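Local coordinates for protein HTLV-2 integrase catalytic core domain (Human T-cell leukemia virus 2, PDB 6QBT) that probably acts, as part of the viral integrase, in inserting the DNA copy of the retroviral genome into host DNA, through a magnesium-binding catalytic core, at residues A[6-14]-A[61-70]. Sequence-based numbering, arbitrary orientation.
With MG (magnesium ion), chain B.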
loop_
_atom_site.group_PDB
_atom_site.type_symbol
_atom_site.label_atom_id
_atom_site.label_comp_id
_atom_site.label_asym_id
_atom_site.label_seq_id
_atom_site.Cartn_x
_atom_site.Cartn_y
_atom_site.Cartn_z
ATOM N N PRO A 6 -6.267 -20.121 -1.423
ATOM C CA PRO A 6 -5.201 -19.148 -1.312
ATOM C C PRO A 6 -4.561 -19.150 0.080
ATOM O O PRO A 6 -5.242 -19.414 1.074
ATOM C CB PRO A 6 -5.900 -17.827 -1.593
ATOM C CG PRO A 6 -7.158 -18.156 -2.329
ATOM C CD PRO A 6 -7.551 -19.515 -1.849
ATOM N N ASN A 7 -3.255 -18.890 0.113
ATOM C CA ASN A 7 -2.424 -18.850 1.314
ATOM C C ASN A 7 -2.302 -20.147 2.100
ATOM O O ASN A 7 -1.855 -20.150 3.261
ATOM C CB ASN A 7 -2.807 -17.665 2.202
ATOM C CG ASN A 7 -2.495 -16.334 1.555
ATOM O OD1 ASN A 7 -1.653 -16.259 0.678
ATOM N ND2 ASN A 7 -3.208 -15.286 1.955
ATOM N N HIS A 8 -2.613 -21.267 1.449
ATOM C CA HIS A 8 -2.350 -22.585 2.021
ATOM C C HIS A 8 -0.849 -22.902 1.830
ATOM O O HIS A 8 -0.140 -23.135 2.812
ATOM C CB HIS A 8 -3.308 -23.630 1.440
ATOM C CG HIS A 8 -3.100 -25.019 1.963
ATOM N ND1 HIS A 8 -3.763 -26.109 1.444
ATOM C CD2 HIS A 8 -2.280 -25.511 2.925
ATOM C CE1 HIS A 8 -3.370 -27.209 2.061
ATOM N NE2 HIS A 8 -2.467 -26.874 2.964
ATOM N N ILE A 9 -0.358 -22.870 0.591
ATOM C CA ILE A 9 1.029 -23.255 0.295
ATOM C C ILE A 9 1.632 -22.288 -0.721
ATOM O O ILE A 9 1.079 -22.108 -1.804
ATOM C CB ILE A 9 1.134 -24.675 -0.323
ATOM C CG1 ILE A 9 0.505 -25.737 0.583
ATOM C CG2 ILE A 9 2.599 -25.003 -0.664
ATOM C CD1 ILE A 9 0.495 -27.145 0.001
ATOM N N TRP A 10 2.752 -21.676 -0.351
ATOM C CA TRP A 10 3.561 -20.863 -1.250
ATOM C C TRP A 10 4.875 -21.545 -1.659
ATOM O O TRP A 10 5.397 -22.396 -0.923
ATOM C CB TRP A 10 3.952 -19.581 -0.560
ATOM C CG TRP A 10 2.879 -18.598 -0.362
ATOM C CD1 TRP A 10 1.549 -18.753 -0.588
ATOM C CD2 TRP A 10 3.050 -17.323 0.179
ATOM N NE1 TRP A 10 0.888 -17.634 -0.244
ATOM C CE2 TRP A 10 1.789 -16.724 0.234
ATOM C CE3 TRP A 10 4.166 -16.597 0.606
ATOM C CZ2 TRP A 10 1.595 -15.412 0.701
ATOM C CZ3 TRP A 10 3.981 -15.289 1.070
ATOM C CH2 TRP A 10 2.695 -14.718 1.123
ATOM N N GLN A 11 5.394 -21.140 -2.824
ATOM C CA GLN A 11 6.747 -21.511 -3.282
ATOM C C GLN A 11 7.587 -20.254 -3.318
ATOM O O GLN A 11 7.095 -19.211 -3.740
ATOM C CB GLN A 11 6.718 -22.053 -4.700
ATOM C CG GLN A 11 5.787 -23.214 -4.928
ATOM C CD GLN A 11 6.540 -24.478 -5.096
ATOM O OE1 GLN A 11 7.436 -24.799 -4.299
ATOM N NE2 GLN A 11 6.219 -25.194 -6.158
ATOM N N GLY A 12 8.846 -20.358 -2.902
ATOM C CA GLY A 12 9.767 -19.207 -2.861
ATOM C C GLY A 12 11.141 -19.604 -3.341
ATOM O O GLY A 12 11.590 -20.716 -3.069
ATOM N N ASP A 13 11.774 -18.716 -4.110
ATOM C CA ASP A 13 13.174 -18.829 -4.485
ATOM C C ASP A 13 13.703 -17.419 -4.762
ATOM O O ASP A 13 12.934 -16.453 -4.919
ATOM C CB ASP A 13 13.343 -19.740 -5.712
ATOM C CG ASP A 13 14.797 -20.200 -5.948
ATOM O OD1 ASP A 13 15.706 -20.083 -5.089
ATOM O OD2 ASP A 13 15.065 -20.700 -7.041
ATOM N N VAL A 14 15.023 -17.301 -4.804
ATOM C CA VAL A 14 15.649 -16.106 -5.274
ATOM C C VAL A 14 16.120 -16.364 -6.706
ATOM O O VAL A 14 16.758 -17.369 -6.969
ATOM C CB VAL A 14 16.797 -15.709 -4.338
ATOM C CG1 VAL A 14 17.621 -14.594 -4.952
ATOM C CG2 VAL A 14 16.230 -15.255 -2.987
ATOM N N LEU A 61 0.047 -10.280 0.006
ATOM C CA LEU A 61 -0.732 -11.507 -0.218
ATOM C C LEU A 61 -1.481 -12.112 0.985
ATOM O O LEU A 61 -2.372 -12.899 0.778
ATOM C CB LEU A 61 0.196 -12.578 -0.773
ATOM C CG LEU A 61 0.939 -12.251 -2.076
ATOM C CD1 LEU A 61 1.854 -13.419 -2.460
ATOM C CD2 LEU A 61 -0.025 -11.943 -3.215
ATOM N N GLY A 62 -1.110 -11.743 2.210
ATOM C CA GLY A 62 -1.620 -12.347 3.440
ATOM C C GLY A 62 -0.628 -13.369 3.937
ATOM O O GLY A 62 0.333 -13.713 3.246
ATOM N N LYS A 63 -0.862 -13.880 5.133
ATOM C CA LYS A 63 0.060 -14.829 5.774
ATOM C C LYS A 63 -0.176 -16.266 5.290
ATOM O O LYS A 63 -1.280 -16.762 5.419
ATOM C CB LYS A 63 -0.148 -14.750 7.278
ATOM C CG LYS A 63 0.753 -15.640 8.119
ATOM C CD LYS A 63 0.448 -15.465 9.596
ATOM C CE LYS A 63 1.431 -16.227 10.434
ATOM N NZ LYS A 63 1.079 -16.121 11.875
ATOM N N PRO A 64 0.853 -16.947 4.744
ATOM C CA PRO A 64 0.660 -18.345 4.330
ATOM C C PRO A 64 0.725 -19.324 5.496
ATOM O O PRO A 64 1.392 -19.039 6.508
ATOM C CB PRO A 64 1.851 -18.594 3.398
ATOM C CG PRO A 64 2.919 -17.718 3.925
ATOM C CD PRO A 64 2.237 -16.508 4.498
ATOM N N LEU A 65 0.054 -20.464 5.349
ATOM C CA LEU A 65 0.174 -21.555 6.314
ATOM C C LEU A 65 1.505 -22.311 6.156
ATOM O O LEU A 65 2.113 -22.710 7.133
ATOM C CB LEU A 65 -0.984 -22.547 6.163
ATOM C CG LEU A 65 -2.392 -21.987 6.403
ATOM C CD1 LEU A 65 -3.422 -23.049 6.029
ATOM C CD2 LEU A 65 -2.601 -21.502 7.849
ATOM N N HIS A 66 1.943 -22.487 4.914
ATOM C CA HIS A 66 3.029 -23.393 4.572
ATOM C C HIS A 66 3.822 -22.751 3.436
ATOM O O HIS A 66 3.241 -22.301 2.448
ATOM C CB HIS A 66 2.422 -24.742 4.124
ATOM C CG HIS A 66 3.418 -25.830 3.844
ATOM N ND1 HIS A 66 3.028 -27.127 3.591
ATOM C CD2 HIS A 66 4.769 -25.828 3.754
ATOM C CE1 HIS A 66 4.092 -27.878 3.369
ATOM N NE2 HIS A 66 5.163 -27.113 3.466
ATOM N N ILE A 67 5.137 -22.691 3.604
ATOM C CA ILE A 67 6.063 -22.300 2.530
ATOM C C ILE A 67 7.052 -23.425 2.161
ATOM O O ILE A 67 7.515 -24.167 3.027
ATOM C CB ILE A 67 6.837 -21.016 2.875
ATOM C CG1 ILE A 67 7.509 -21.146 4.241
ATOM C CG2 ILE A 67 5.888 -19.836 2.846
ATOM C CD1 ILE A 67 8.715 -20.254 4.438
ATOM N N ASN A 68 7.335 -23.548 0.865
ATOM C CA ASN A 68 8.344 -24.480 0.366
ATOM C C ASN A 68 9.391 -23.717 -0.406
ATOM O O ASN A 68 9.059 -22.947 -1.303
ATOM C CB ASN A 68 7.723 -25.564 -0.519
ATOM C CG ASN A 68 8.682 -26.701 -0.780
ATOM O OD1 ASN A 68 8.708 -27.704 -0.046
ATOM N ND2 ASN A 68 9.529 -26.533 -1.790
ATOM N N THR A 69 10.651 -23.940 -0.044
ATOM C CA THR A 69 11.805 -23.287 -0.647
ATOM C C THR A 69 12.859 -24.324 -1.097
ATOM O O THR A 69 12.700 -25.525 -0.880
ATOM C CB THR A 69 12.449 -22.316 0.375
ATOM O OG1 THR A 69 13.041 -23.044 1.470
ATOM C CG2 THR A 69 11.399 -21.339 0.917
ATOM N N ASP A 70 13.928 -23.843 -1.730
ATOM C CA ASP A 70 15.146 -24.648 -1.962
ATOM C C ASP A 70 15.979 -24.646 -0.679
ATOM O O ASP A 70 15.574 -24.050 0.333
ATOM C CB ASP A 70 15.959 -24.189 -3.221
ATOM C CG ASP A 70 16.547 -22.764 -3.123
ATOM O OD1 ASP A 70 16.610 -22.154 -2.024
ATOM O OD2 ASP A 70 16.970 -22.236 -4.191
HETATM MG MG MG B . 17.851 -20.543 -4.892
#
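Trp10 lies sandwiched between Pro64 and Leu61, which cover opposite faces of its indole. Pro64 CB sits 3.6 Å from the centroid of the five-membered ring, almost on the ring normal, while Leu61 CD1 approaches the six-membered ring on the other side, displaced toward its rim; both are CH-pi contacts. The indole is also held at its edge by Asn7. With CG beside its backbone N (chi1 -66°), Asn7 turns OD1 to accept the N-H of Trp10 NE1 in the indole plane, a rather bent bond, and ND2 to donate to Leu61 O, 2.8 Å away and nearly straight. One amide thus ties the indole to the end of helix 47-61, where Gly62 leaves helical geometry with positive phi.

From here the two segments run on as parallel strands. Trp10 N donates to His66 O, Asn68 N to Trp10 O, and Gly12 N to Asn68 O (3.1 Å). Trp10 and Ile67 share the helix-facing side, CB against CG2. On the other side Ile9 lies alongside His66, and Gln11 alongside Asn68, their amides steeply inclined; His66 NE2 bonds Ser92 OG, and Asn68 OD1 bonds Ser92 OG and His94 N.

At the far end Asp13 OD1 (2.2 Å) and Asp70 OD2 (2.0 Å) bind one magnesium ion, their carboxylate planes 78° apart. Asp13 reaches it with CG anti to the backbone N (chi1 -165°), and Gly72 N holds the other oxygen of Asp70. An aspartate on the first strand and another just after a neighbouring parallel strand, sharing a magnesium ion, are typical of the RNase H-like fold of retroviral integrase active sites.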